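Local atomic coordinates of putative uncharacterized protein PH1780 (Pyrococcus horikoshii, PDB entry 2YZQ), a protein that is of unknown function but binds S-adenosylmethionine through its CBS domains, consistent with a role in sensing adenosyl ligands. Residues V126-V136 with I265-V276; V139-A148 with N220-T228. All blocks are in the same frame, centred on the assembly; numbering follows the deposited sequence.

Interaction 1: V126-V136 with I265-V276; sequences VEIEPYYQRYV and IGLIRDFDLLKV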
loop_
_atom_site.group_PDB
_atom_site.type_symbol
_atom_site.label_atom_id
_atom_site.label_comp_id
_atom_site.label_asym_id
_atom_site.label_seq_id
_atom_site.Cartn_x
_atom_site.Cartn_y
_atom_site.Cartn_z
ATOM N N VAL A 126 2.925 -14.980 14.283
ATOM C CA VAL A 126 2.347 -13.711 14.712
ATOM C C VAL A 126 0.999 -13.464 14.035
ATOM O O VAL A 126 0.943 -13.183 12.836
ATOM C CB VAL A 126 3.279 -12.525 14.379
ATOM C CG1 VAL A 126 2.683 -11.234 14.911
ATOM C CG2 VAL A 126 4.665 -12.760 14.969
ATOM N N GLU A 127 -0.084 -13.563 14.802
ATOM C CA GLU A 127 -1.420 -13.339 14.251
ATOM C C GLU A 127 -1.629 -11.849 14.032
ATOM O O GLU A 127 -1.007 -11.019 14.700
ATOM C CB GLU A 127 -2.504 -13.880 15.193
ATOM C CG GLU A 127 -2.338 -15.350 15.558
ATOM C CD GLU A 127 -3.589 -15.965 16.168
ATOM O OE1 GLU A 127 -4.398 -15.221 16.763
ATOM O OE2 GLU A 127 -3.757 -17.200 16.057
ATOM N N ILE A 128 -2.512 -11.509 13.101
ATOM C CA ILE A 128 -2.782 -10.108 12.797
ATOM C C ILE A 128 -3.846 -9.472 13.681
ATOM O O ILE A 128 -4.136 -8.288 13.542
ATOM C CB ILE A 128 -3.237 -9.930 11.325
ATOM C CG1 ILE A 128 -4.553 -10.681 11.082
ATOM C CG2 ILE A 128 -2.144 -10.421 10.386
ATOM C CD1 ILE A 128 -5.224 -10.325 9.762
ATOM N N GLU A 129 -4.415 -10.249 14.598
ATOM C CA GLU A 129 -5.478 -9.746 15.462
ATOM C C GLU A 129 -5.254 -8.349 16.052
ATOM O O GLU A 129 -6.142 -7.502 15.992
ATOM C CB GLU A 129 -5.759 -10.761 16.581
ATOM C CG GLU A 129 -6.982 -10.459 17.443
ATOM C CD GLU A 129 -6.721 -9.384 18.481
ATOM O OE1 GLU A 129 -5.651 -9.430 19.124
ATOM O OE2 GLU A 129 -7.587 -8.502 18.666
ATOM N N PRO A 130 -4.055 -8.074 16.594
ATOM C CA PRO A 130 -3.825 -6.743 17.173
ATOM C C PRO A 130 -3.614 -5.601 16.178
ATOM O O PRO A 130 -3.663 -4.428 16.559
ATOM C CB PRO A 130 -2.569 -6.942 18.033
ATOM C CG PRO A 130 -2.421 -8.447 18.170
ATOM C CD PRO A 130 -2.904 -8.956 16.844
ATOM N N TYR A 131 -3.410 -5.938 14.906
ATOM C CA TYR A 131 -3.085 -4.934 13.899
ATOM C C TYR A 131 -4.083 -4.538 12.821
ATOM O O TYR A 131 -3.951 -3.464 12.243
ATOM C CB TYR A 131 -1.791 -5.361 13.201
ATOM C CG TYR A 131 -0.717 -5.783 14.168
ATOM C CD1 TYR A 131 -0.045 -4.840 14.941
ATOM C CD2 TYR A 131 -0.404 -7.130 14.351
ATOM C CE1 TYR A 131 0.911 -5.225 15.878
ATOM C CE2 TYR A 131 0.551 -7.526 15.286
ATOM C CZ TYR A 131 1.202 -6.566 16.046
ATOM O OH TYR A 131 2.137 -6.944 16.985
ATOM N N TYR A 132 -5.066 -5.377 12.529
ATOM C CA TYR A 132 -5.982 -5.026 11.457
ATOM C C TYR A 132 -6.923 -3.885 11.819
ATOM O O TYR A 132 -7.262 -3.680 12.987
ATOM C CB TYR A 132 -6.761 -6.271 10.990
ATOM C CG TYR A 132 -7.871 -6.745 11.900
ATOM C CD1 TYR A 132 -9.135 -6.158 11.853
ATOM C CD2 TYR A 132 -7.666 -7.801 12.786
ATOM C CE1 TYR A 132 -10.175 -6.616 12.666
ATOM C CE2 TYR A 132 -8.696 -8.267 13.605
ATOM C CZ TYR A 132 -9.946 -7.670 13.537
ATOM O OH TYR A 132 -10.966 -8.122 14.346
ATOM N N GLN A 133 -7.309 -3.118 10.805
ATOM C CA GLN A 133 -8.215 -1.991 10.991
ATOM C C GLN A 133 -9.634 -2.468 11.249
ATOM O O GLN A 133 -10.161 -3.313 10.524
ATOM C CB GLN A 133 -8.230 -1.094 9.753
ATOM C CG GLN A 133 -6.948 -0.331 9.495
ATOM C CD GLN A 133 -6.607 0.619 10.620
ATOM O OE1 GLN A 133 -7.462 1.360 11.103
ATOM N NE2 GLN A 133 -5.348 0.608 11.041
ATOM N N ARG A 134 -10.246 -1.924 12.292
ATOM C CA ARG A 134 -11.620 -2.265 12.632
ATOM C C ARG A 134 -12.561 -1.338 11.874
ATOM O O ARG A 134 -13.767 -1.582 11.796
ATOM C CB ARG A 134 -11.856 -2.100 14.134
ATOM C CG ARG A 134 -11.597 -3.346 14.957
ATOM C CD ARG A 134 -10.136 -3.770 14.957
ATOM N NE ARG A 134 -9.950 -4.893 15.871
ATOM C CZ ARG A 134 -8.822 -5.581 16.012
ATOM N NH1 ARG A 134 -7.752 -5.270 15.294
ATOM N NH2 ARG A 134 -8.773 -6.586 16.878
ATOM N N TYR A 135 -12.001 -0.270 11.324
ATOM C CA TYR A 135 -12.780 0.704 10.578
ATOM C C TYR A 135 -12.435 0.556 9.109
ATOM O O TYR A 135 -11.269 0.665 8.721
ATOM C CB TYR A 135 -12.450 2.110 11.076
ATOM C CG TYR A 135 -12.619 2.252 12.574
ATOM C CD1 TYR A 135 -13.856 2.020 13.177
ATOM C CD2 TYR A 135 -11.545 2.612 13.387
ATOM C CE1 TYR A 135 -14.020 2.141 14.555
ATOM C CE2 TYR A 135 -11.700 2.739 14.770
ATOM C CZ TYR A 135 -12.941 2.502 15.344
ATOM O OH TYR A 135 -13.112 2.642 16.705
ATOM N N VAL A 136 -13.454 0.312 8.294
ATOM C CA VAL A 136 -13.239 0.108 6.870
ATOM C C VAL A 136 -14.307 0.749 5.991
ATOM O O VAL A 136 -15.501 0.637 6.272
ATOM C CB VAL A 136 -13.189 -1.400 6.559
ATOM C CG1 VAL A 136 -14.459 -2.065 7.045
ATOM C CG2 VAL A 136 -12.997 -1.628 5.071
ATOM N N ILE A 265 -15.477 -7.808 9.163
ATOM C CA ILE A 265 -15.234 -7.226 10.480
ATOM C C ILE A 265 -14.005 -6.325 10.512
ATOM O O ILE A 265 -13.679 -5.746 11.548
ATOM C CB ILE A 265 -15.077 -8.325 11.558
ATOM C CG1 ILE A 265 -13.859 -9.207 11.253
ATOM C CG2 ILE A 265 -16.348 -9.163 11.620
ATOM C CD1 ILE A 265 -13.602 -10.290 12.298
ATOM N N GLY A 266 -13.328 -6.197 9.378
ATOM C CA GLY A 266 -12.146 -5.356 9.337
ATOM C C GLY A 266 -11.394 -5.443 8.026
ATOM O O GLY A 266 -11.880 -6.016 7.052
ATOM N N LEU A 267 -10.190 -4.882 8.009
ATOM C CA LEU A 267 -9.368 -4.888 6.811
ATOM C C LEU A 267 -7.907 -4.880 7.225
ATOM O O LEU A 267 -7.520 -4.119 8.109
ATOM C CB LEU A 267 -9.662 -3.633 5.978
ATOM C CG LEU A 267 -8.922 -3.473 4.644
ATOM C CD1 LEU A 267 -9.472 -4.484 3.645
ATOM C CD2 LEU A 267 -9.095 -2.056 4.116
ATOM N N ILE A 268 -7.101 -5.752 6.628
ATOM C CA ILE A 268 -5.679 -5.741 6.942
ATOM C C ILE A 268 -4.954 -5.224 5.697
ATOM O O ILE A 268 -4.946 -5.876 4.653
ATOM C CB ILE A 268 -5.145 -7.146 7.375
ATOM C CG1 ILE A 268 -3.662 -7.039 7.748
ATOM C CG2 ILE A 268 -5.365 -8.191 6.277
ATOM C CD1 ILE A 268 -3.405 -6.204 8.993
ATOM N N ARG A 269 -4.393 -4.022 5.812
ATOM C CA ARG A 269 -3.673 -3.374 4.718
ATOM C C ARG A 269 -2.193 -3.653 4.907
ATOM O O ARG A 269 -1.755 -3.983 6.013
ATOM C CB ARG A 269 -3.875 -1.852 4.760
ATOM C CG ARG A 269 -5.337 -1.378 4.732
ATOM C CD ARG A 269 -5.377 0.129 4.967
ATOM N NE ARG A 269 -4.864 0.447 6.295
ATOM C CZ ARG A 269 -4.371 1.629 6.651
ATOM N NH1 ARG A 269 -4.318 2.626 5.779
ATOM N NH2 ARG A 269 -3.924 1.810 7.888
ATOM N N ASP A 270 -1.420 -3.519 3.834
ATOM C CA ASP A 270 0.013 -3.732 3.944
ATOM C C ASP A 270 0.572 -2.738 4.960
ATOM O O ASP A 270 1.454 -3.065 5.751
ATOM C CB ASP A 270 0.709 -3.569 2.572
ATOM C CG ASP A 270 0.278 -2.314 1.804
ATOM O OD1 ASP A 270 -0.354 -1.404 2.378
ATOM O OD2 ASP A 270 0.602 -2.227 0.593
ATOM N N PHE A 271 0.017 -1.532 4.951
ATOM C CA PHE A 271 0.440 -0.469 5.852
ATOM C C PHE A 271 0.222 -0.854 7.315
ATOM O O PHE A 271 0.968 -0.428 8.198
ATOM C CB PHE A 271 -0.341 0.812 5.536
ATOM C CG PHE A 271 0.383 2.077 5.908
ATOM C CD1 PHE A 271 1.501 2.488 5.186
ATOM C CD2 PHE A 271 -0.052 2.860 6.971
ATOM C CE1 PHE A 271 2.175 3.664 5.517
ATOM C CE2 PHE A 271 0.617 4.041 7.313
ATOM C CZ PHE A 271 1.734 4.440 6.581
ATOM N N ASP A 272 -0.801 -1.664 7.573
ATOM C CA ASP A 272 -1.100 -2.083 8.938
ATOM C C ASP A 272 -0.065 -3.067 9.457
ATOM O O ASP A 272 0.175 -3.155 10.661
ATOM C CB ASP A 272 -2.493 -2.717 9.012
ATOM C CG ASP A 272 -3.598 -1.720 8.731
ATOM O OD1 ASP A 272 -3.581 -0.643 9.355
ATOM O OD2 ASP A 272 -4.481 -2.011 7.895
ATOM N N LEU A 273 0.539 -3.818 8.546
ATOM C CA LEU A 273 1.547 -4.792 8.933
ATOM C C LEU A 273 2.813 -4.111 9.452
ATOM O O LEU A 273 3.584 -4.713 10.196
ATOM C CB LEU A 273 1.861 -5.709 7.747
ATOM C CG LEU A 273 0.682 -6.601 7.341
ATOM C CD1 LEU A 273 1.065 -7.459 6.144
ATOM C CD2 LEU A 273 0.275 -7.481 8.514
ATOM N N LEU A 274 3.014 -2.848 9.081
ATOM C CA LEU A 274 4.187 -2.104 9.537
ATOM C C LEU A 274 4.178 -1.982 11.059
ATOM O O LEU A 274 5.224 -1.904 11.696
ATOM C CB LEU A 274 4.209 -0.705 8.920
ATOM C CG LEU A 274 4.315 -0.610 7.396
ATOM C CD1 LEU A 274 4.232 0.844 6.979
ATOM C CD2 LEU A 274 5.625 -1.230 6.922
ATOM N N LYS A 275 2.984 -1.975 11.641
ATOM C CA LYS A 275 2.853 -1.849 13.085
ATOM C C LYS A 275 3.480 -3.026 13.827
ATOM O O LYS A 275 3.825 -2.921 15.007
ATOM C CB LYS A 275 1.376 -1.710 13.455
ATOM C CG LYS A 275 0.698 -0.538 12.756
ATOM C CD LYS A 275 -0.741 -0.376 13.203
ATOM C CE LYS A 275 -1.581 -1.589 12.841
ATOM N NZ LYS A 275 -2.954 -1.454 13.409
ATOM N N VAL A 276 3.619 -4.152 13.135
ATOM C CA VAL A 276 4.216 -5.335 13.731
ATOM C C VAL A 276 5.687 -5.069 14.059
ATOM O O VAL A 276 6.214 -5.575 15.051
ATOM C CB VAL A 276 4.131 -6.538 12.771
ATOM C CG1 VAL A 276 4.837 -7.744 13.373
ATOM C CG2 VAL A 276 2.672 -6.854 12.477
HETATM O O HOH W 1 -13.321 -6.789 14.496
HETATM O O HOH W 2 -14.944 -4.398 13.290
#
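Val-276 lays CG2 over one face of the Tyr-131 ring, a CH-pi contact 3.6 Å from the ring centroid, while CB of Pro-130 covers the opposite face. The Tyr-132 ring carries the guanidinium of Arg-134 on one face; near its plane, the edge meets Ile-265 O and a water joining Tyr-132 OH to that carbonyl. Just after the two tyrosines, Gln-133 and Leu-267 form a single antiparallel hydrogen-bonded pair, Gln-133 N to Leu-267 O at 2.9 Å and Leu-267 N to Gln-133 O. Glutamine suits this place because its chain, bent at CB–CG (chi2 -62°), brings NE2 to Asp-272 OD1 at 2.7 Å, from above the carboxylate plane. Arg-269 NH2 reaches OD1 from the opposite face (2.9 Å), and Arg-269 NE and N bind OD2, so four donors fix the carboxylate. Were Asp-272 an alanine, the Arg-269 guanidinium would probably lose its carboxylate mate and the Gln-133 amide turn more freely. Lys-275 NZ makes a very short bond to Tyr-131 O (2.5 Å). Ile-128 CD1 packs on Ile-268 CB. The arrangement fits a tandem CBS pair: the loop before strand 139-140 of one motif lies against the last strand and helix of its partner.

Interaction 2: V139-A148 with N220-T228; sequences VWEGTPLKAA and NKPVAEIMT. With SAM (S-adenosylmethionine), chain B.
Asn-220 reaches the start of helix 145-153 with the amide at the end of its side chain. Beyond CB, CG is anti to the backbone N (chi1 179°), which carries the amide toward the helix start, and the contact begins at CG, 3.6 Å from Pro-144 CB. At the tip the two branches part: ND2 lies against the proline ring, 3.0 Å from Pro-144 CB, whereas OD1 accepts from Lys-146 N at 2.6 Å in a nearly straight bond (173°). A short amide suits this place, since its oxygen can take a backbone N-H of the helix's first turn. OD1 also rests against Lys-146 CG (3.3 Å). The N-H of Leu-145 is used by Lys-221 O (2.7 Å), and Thr-143 O accepts from Val-223 N (2.8 Å), so bonds flank the bridged pair Pro-144 and Pro-222. Neither proline has an N-H to offer, and their CA atoms instead make CA-H...O contacts with Lys-221 O and Thr-143 O respectively.

Further along, the contact becomes largely apolar. Branched Val-223 fills the angle between Val-139 and small Ala-148, and Leu-145 CD1 meets Ile-226 CD1 at 3.6 Å. Glu-141 O takes a weak bond from Ala-224 N, its CB meets Ala-224 CB, and OE1 meets Met-227 CE. Thr-228 OG1 donates to the ribose O2' of S-adenosylmethionine (2.8 Å); Arg-180 NH1 also bonds Thr-228 OG1. Loop 220-228 thus runs from helix 145-153 past strand 139-140, with Val-223 and Ile-226 on Val-173 of strand 169-174 and Met-227 on Val-162 of strand 159-163.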
loop_
_atom_site.group_PDB
_atom_site.type_symbol
_atom_site.label_atom_id
_atom_site.label_comp_id
_atom_site.label_asym_id
_atom_site.label_seq_id
_atom_site.Cartn_x
_atom_site.Cartn_y
_atom_site.Cartn_z
ATOM N N VAL A 139 -18.579 -0.353 0.040
ATOM C CA VAL A 139 -19.557 0.195 -0.887
ATOM C C VAL A 139 -20.526 -0.889 -1.319
ATOM O O VAL A 139 -20.125 -2.023 -1.528
ATOM C CB VAL A 139 -18.864 0.807 -2.143
ATOM C CG1 VAL A 139 -18.195 -0.284 -2.970
ATOM C CG2 VAL A 139 -19.876 1.569 -2.972
ATOM N N TRP A 140 -21.805 -0.539 -1.416
ATOM C CA TRP A 140 -22.814 -1.495 -1.857
ATOM C C TRP A 140 -22.630 -1.718 -3.360
ATOM O O TRP A 140 -22.374 -0.773 -4.108
ATOM C CB TRP A 140 -24.213 -0.954 -1.567
ATOM C CG TRP A 140 -25.311 -1.810 -2.125
ATOM C CD1 TRP A 140 -25.441 -3.164 -2.009
ATOM C CD2 TRP A 140 -26.439 -1.362 -2.879
ATOM N NE1 TRP A 140 -26.584 -3.589 -2.646
ATOM C CE2 TRP A 140 -27.216 -2.500 -3.190
ATOM C CE3 TRP A 140 -26.870 -0.106 -3.321
ATOM C CZ2 TRP A 140 -28.402 -2.420 -3.926
ATOM C CZ3 TRP A 140 -28.048 -0.028 -4.050
ATOM C CH2 TRP A 140 -28.799 -1.177 -4.346
ATOM N N GLU A 141 -22.760 -2.965 -3.799
ATOM C CA GLU A 141 -22.566 -3.298 -5.208
ATOM C C GLU A 141 -23.470 -2.525 -6.167
ATOM O O GLU A 141 -23.154 -2.395 -7.350
ATOM C CB GLU A 141 -22.741 -4.807 -5.419
ATOM C CG GLU A 141 -24.165 -5.312 -5.238
ATOM C CD GLU A 141 -24.248 -6.826 -5.264
ATOM O OE1 GLU A 141 -23.499 -7.456 -6.048
ATOM O OE2 GLU A 141 -25.070 -7.389 -4.513
ATOM N N GLY A 142 -24.587 -2.009 -5.665
ATOM C CA GLY A 142 -25.487 -1.261 -6.523
ATOM C C GLY A 142 -25.149 0.215 -6.650
ATOM O O GLY A 142 -25.835 0.950 -7.359
ATOM N N THR A 143 -24.082 0.648 -5.985
ATOM C CA THR A 143 -23.676 2.048 -6.009
ATOM C C THR A 143 -23.115 2.509 -7.354
ATOM O O THR A 143 -22.237 1.867 -7.923
ATOM C CB THR A 143 -22.605 2.330 -4.927
ATOM O OG1 THR A 143 -23.107 1.934 -3.643
ATOM C CG2 THR A 143 -22.244 3.814 -4.891
ATOM N N PRO A 144 -23.635 3.629 -7.888
ATOM C CA PRO A 144 -23.151 4.158 -9.165
ATOM C C PRO A 144 -21.652 4.425 -9.041
ATOM O O PRO A 144 -21.174 4.870 -7.993
ATOM C CB PRO A 144 -23.959 5.436 -9.330
ATOM C CG PRO A 144 -25.273 5.064 -8.720
ATOM C CD PRO A 144 -24.848 4.343 -7.452
ATOM N N LEU A 145 -20.917 4.167 -10.115
ATOM C CA LEU A 145 -19.468 4.333 -10.117
ATOM C C LEU A 145 -18.916 5.640 -9.557
ATOM O O LEU A 145 -17.943 5.629 -8.805
ATOM C CB LEU A 145 -18.924 4.133 -11.532
ATOM C CG LEU A 145 -17.400 4.071 -11.616
ATOM C CD1 LEU A 145 -16.894 2.891 -10.795
ATOM C CD2 LEU A 145 -16.970 3.940 -13.074
ATOM N N LYS A 146 -19.513 6.769 -9.927
ATOM C CA LYS A 146 -19.022 8.052 -9.446
ATOM C C LYS A 146 -19.064 8.163 -7.931
ATOM O O LYS A 146 -18.136 8.688 -7.318
ATOM C CB LYS A 146 -19.820 9.196 -10.067
ATOM C CG LYS A 146 -19.535 9.415 -11.542
ATOM C CD LYS A 146 -20.295 10.625 -12.067
ATOM C CE LYS A 146 -19.998 11.881 -11.250
ATOM N NZ LYS A 146 -18.559 12.268 -11.278
ATOM N N ALA A 147 -20.141 7.678 -7.326
ATOM C CA ALA A 147 -20.261 7.726 -5.874
ATOM C C ALA A 147 -19.272 6.757 -5.236
ATOM O O ALA A 147 -18.742 7.020 -4.157
ATOM C CB ALA A 147 -21.687 7.377 -5.451
ATOM N N ALA A 148 -19.037 5.631 -5.903
ATOM C CA ALA A 148 -18.099 4.636 -5.400
ATOM C C ALA A 148 -16.691 5.216 -5.457
ATOM O O ALA A 148 -15.877 4.983 -4.566
ATOM C CB ALA A 148 -18.183 3.362 -6.235
ATOM N N ASN A 220 -22.755 6.161 -15.705
ATOM C CA ASN A 220 -22.385 6.017 -14.302
ATOM C C ASN A 220 -23.085 4.772 -13.757
ATOM O O ASN A 220 -23.969 4.860 -12.907
ATOM C CB ASN A 220 -22.821 7.270 -13.535
ATOM C CG ASN A 220 -22.507 7.197 -12.056
ATOM O OD1 ASN A 220 -21.447 6.721 -11.659
ATOM N ND2 ASN A 220 -23.424 7.690 -11.233
ATOM N N LYS A 221 -22.673 3.615 -14.263
ATOM C CA LYS A 221 -23.256 2.334 -13.879
ATOM C C LYS A 221 -22.807 1.822 -12.511
ATOM O O LYS A 221 -21.854 2.335 -11.924
ATOM C CB LYS A 221 -22.924 1.286 -14.946
ATOM C CG LYS A 221 -23.390 1.658 -16.347
ATOM C CD LYS A 221 -24.905 1.777 -16.417
ATOM C CE LYS A 221 -25.365 2.167 -17.812
ATOM N NZ LYS A 221 -24.891 1.207 -18.848
ATOM N N PRO A 222 -23.502 0.795 -11.986
ATOM C CA PRO A 222 -23.191 0.192 -10.686
ATOM C C PRO A 222 -21.775 -0.381 -10.630
ATOM O O PRO A 222 -21.290 -0.974 -11.593
ATOM C CB PRO A 222 -24.258 -0.890 -10.546
ATOM C CG PRO A 222 -25.421 -0.295 -11.263
ATOM C CD PRO A 222 -24.769 0.255 -12.510
ATOM N N VAL A 223 -21.118 -0.204 -9.491
ATOM C CA VAL A 223 -19.759 -0.688 -9.316
ATOM C C VAL A 223 -19.681 -2.210 -9.476
ATOM O O VAL A 223 -18.615 -2.764 -9.734
ATOM C CB VAL A 223 -19.202 -0.255 -7.929
ATOM C CG1 VAL A 223 -19.921 -0.993 -6.820
ATOM C CG2 VAL A 223 -17.702 -0.496 -7.868
ATOM N N ALA A 224 -20.819 -2.883 -9.339
ATOM C CA ALA A 224 -20.868 -4.330 -9.483
ATOM C C ALA A 224 -20.340 -4.745 -10.859
ATOM O O ALA A 224 -19.774 -5.827 -11.013
ATOM C CB ALA A 224 -22.303 -4.825 -9.307
ATOM N N GLU A 225 -20.517 -3.872 -11.847
ATOM C CA GLU A 225 -20.080 -4.156 -13.212
ATOM C C GLU A 225 -18.567 -4.208 -13.432
ATOM O O GLU A 225 -18.114 -4.689 -14.470
ATOM C CB GLU A 225 -20.701 -3.146 -14.185
ATOM C CG GLU A 225 -22.175 -3.403 -14.482
ATOM C CD GLU A 225 -22.743 -2.449 -15.521
ATOM O OE1 GLU A 225 -22.011 -2.093 -16.467
ATOM O OE2 GLU A 225 -23.926 -2.066 -15.399
ATOM N N ILE A 226 -17.781 -3.720 -12.478
ATOM C CA ILE A 226 -16.329 -3.761 -12.641
ATOM C C ILE A 226 -15.605 -4.377 -11.447
ATOM O O ILE A 226 -14.381 -4.458 -11.435
ATOM C CB ILE A 226 -15.733 -2.351 -12.872
ATOM C CG1 ILE A 226 -15.961 -1.478 -11.636
ATOM C CG2 ILE A 226 -16.352 -1.713 -14.113
ATOM C CD1 ILE A 226 -15.152 -0.191 -11.639
ATOM N N MET A 227 -16.357 -4.837 -10.458
ATOM C CA MET A 227 -15.732 -5.400 -9.265
ATOM C C MET A 227 -15.168 -6.807 -9.425
ATOM O O MET A 227 -15.569 -7.568 -10.316
ATOM C CB MET A 227 -16.732 -5.394 -8.106
ATOM C CG MET A 227 -17.810 -6.468 -8.208
ATOM S SD MET A 227 -18.927 -6.406 -6.799
ATOM C CE MET A 227 -19.970 -7.837 -7.120
ATOM N N THR A 228 -14.215 -7.135 -8.558
ATOM C CA THR A 228 -13.604 -8.458 -8.524
ATOM C C THR A 228 -14.485 -9.265 -7.566
ATOM O O THR A 228 -14.659 -8.887 -6.405
ATOM C CB THR A 228 -12.166 -8.386 -7.976
ATOM O OG1 THR A 228 -11.343 -7.627 -8.876
ATOM C CG2 THR A 228 -11.588 -9.782 -7.798
HETATM N N SAM B . -1.973 -0.945 -6.835
HETATM C CA SAM B . -1.821 -2.104 -7.729
HETATM C C SAM B . -1.679 -1.631 -9.164
HETATM O O SAM B . -1.281 -2.399 -10.025
HETATM O OXT SAM B . -1.964 -0.485 -9.464
HETATM C CB SAM B . -3.050 -3.012 -7.583
HETATM C CG SAM B . -2.725 -4.415 -8.101
HETATM S SD SAM B . -4.065 -5.566 -7.675
HETATM C CE SAM B . -3.515 -7.012 -8.642
HETATM C "C5'" SAM B . -5.520 -4.947 -8.551
HETATM C "C4'" SAM B . -6.579 -6.050 -8.610
HETATM O "O4'" SAM B . -6.606 -6.771 -7.354
HETATM C "C3'" SAM B . -7.984 -5.476 -8.838
HETATM O "O3'" SAM B . -8.679 -6.285 -9.801
HETATM C "C2'" SAM B . -8.619 -5.561 -7.443
HETATM O "O2'" SAM B . -10.048 -5.614 -7.513
HETATM C "C1'" SAM B . -7.972 -6.850 -6.916
HETATM N N9 SAM B . -8.006 -6.964 -5.456
HETATM C C8 SAM B . -7.625 -6.038 -4.513
HETATM N N7 SAM B . -7.689 -6.575 -3.323
HETATM C C5 SAM B . -8.232 -7.818 -3.429
HETATM C C6 SAM B . -8.631 -8.840 -2.524
HETATM N N6 SAM B . -8.512 -8.667 -1.160
HETATM N N1 SAM B . -9.134 -9.991 -3.018
HETATM C C2 SAM B . -9.318 -10.175 -4.330
HETATM N N3 SAM B . -8.930 -9.261 -5.216
HETATM C C4 SAM B . -8.419 -8.073 -4.810
#

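How the interactions relate
Interactions 1 and 2 both join the CBS motif of range 129-184 to that of 223-279, with the partners' roles exchanged: in interaction 1 the loop before strand 139-140 meets strand 263-269 and helix 270-273, whereas in interaction 2 the loop before helix 240-250 meets strand 139-140 and helix 145-153. Interaction 2 is nested within the chain loop closed by interaction 1, their centres about 26 Å apart. Both are partly buried, but interaction 1 lies nearer the chain centre and relies on ring faces and on a side-chain bond to a carboxylate that its own segment's arginine holds; interaction 2 uses backbone bonds, one side-chain amide at the helix start, prolines and aliphatic side chains. It also contributes Thr-228 to the ligand site, near which Leu-267 lies.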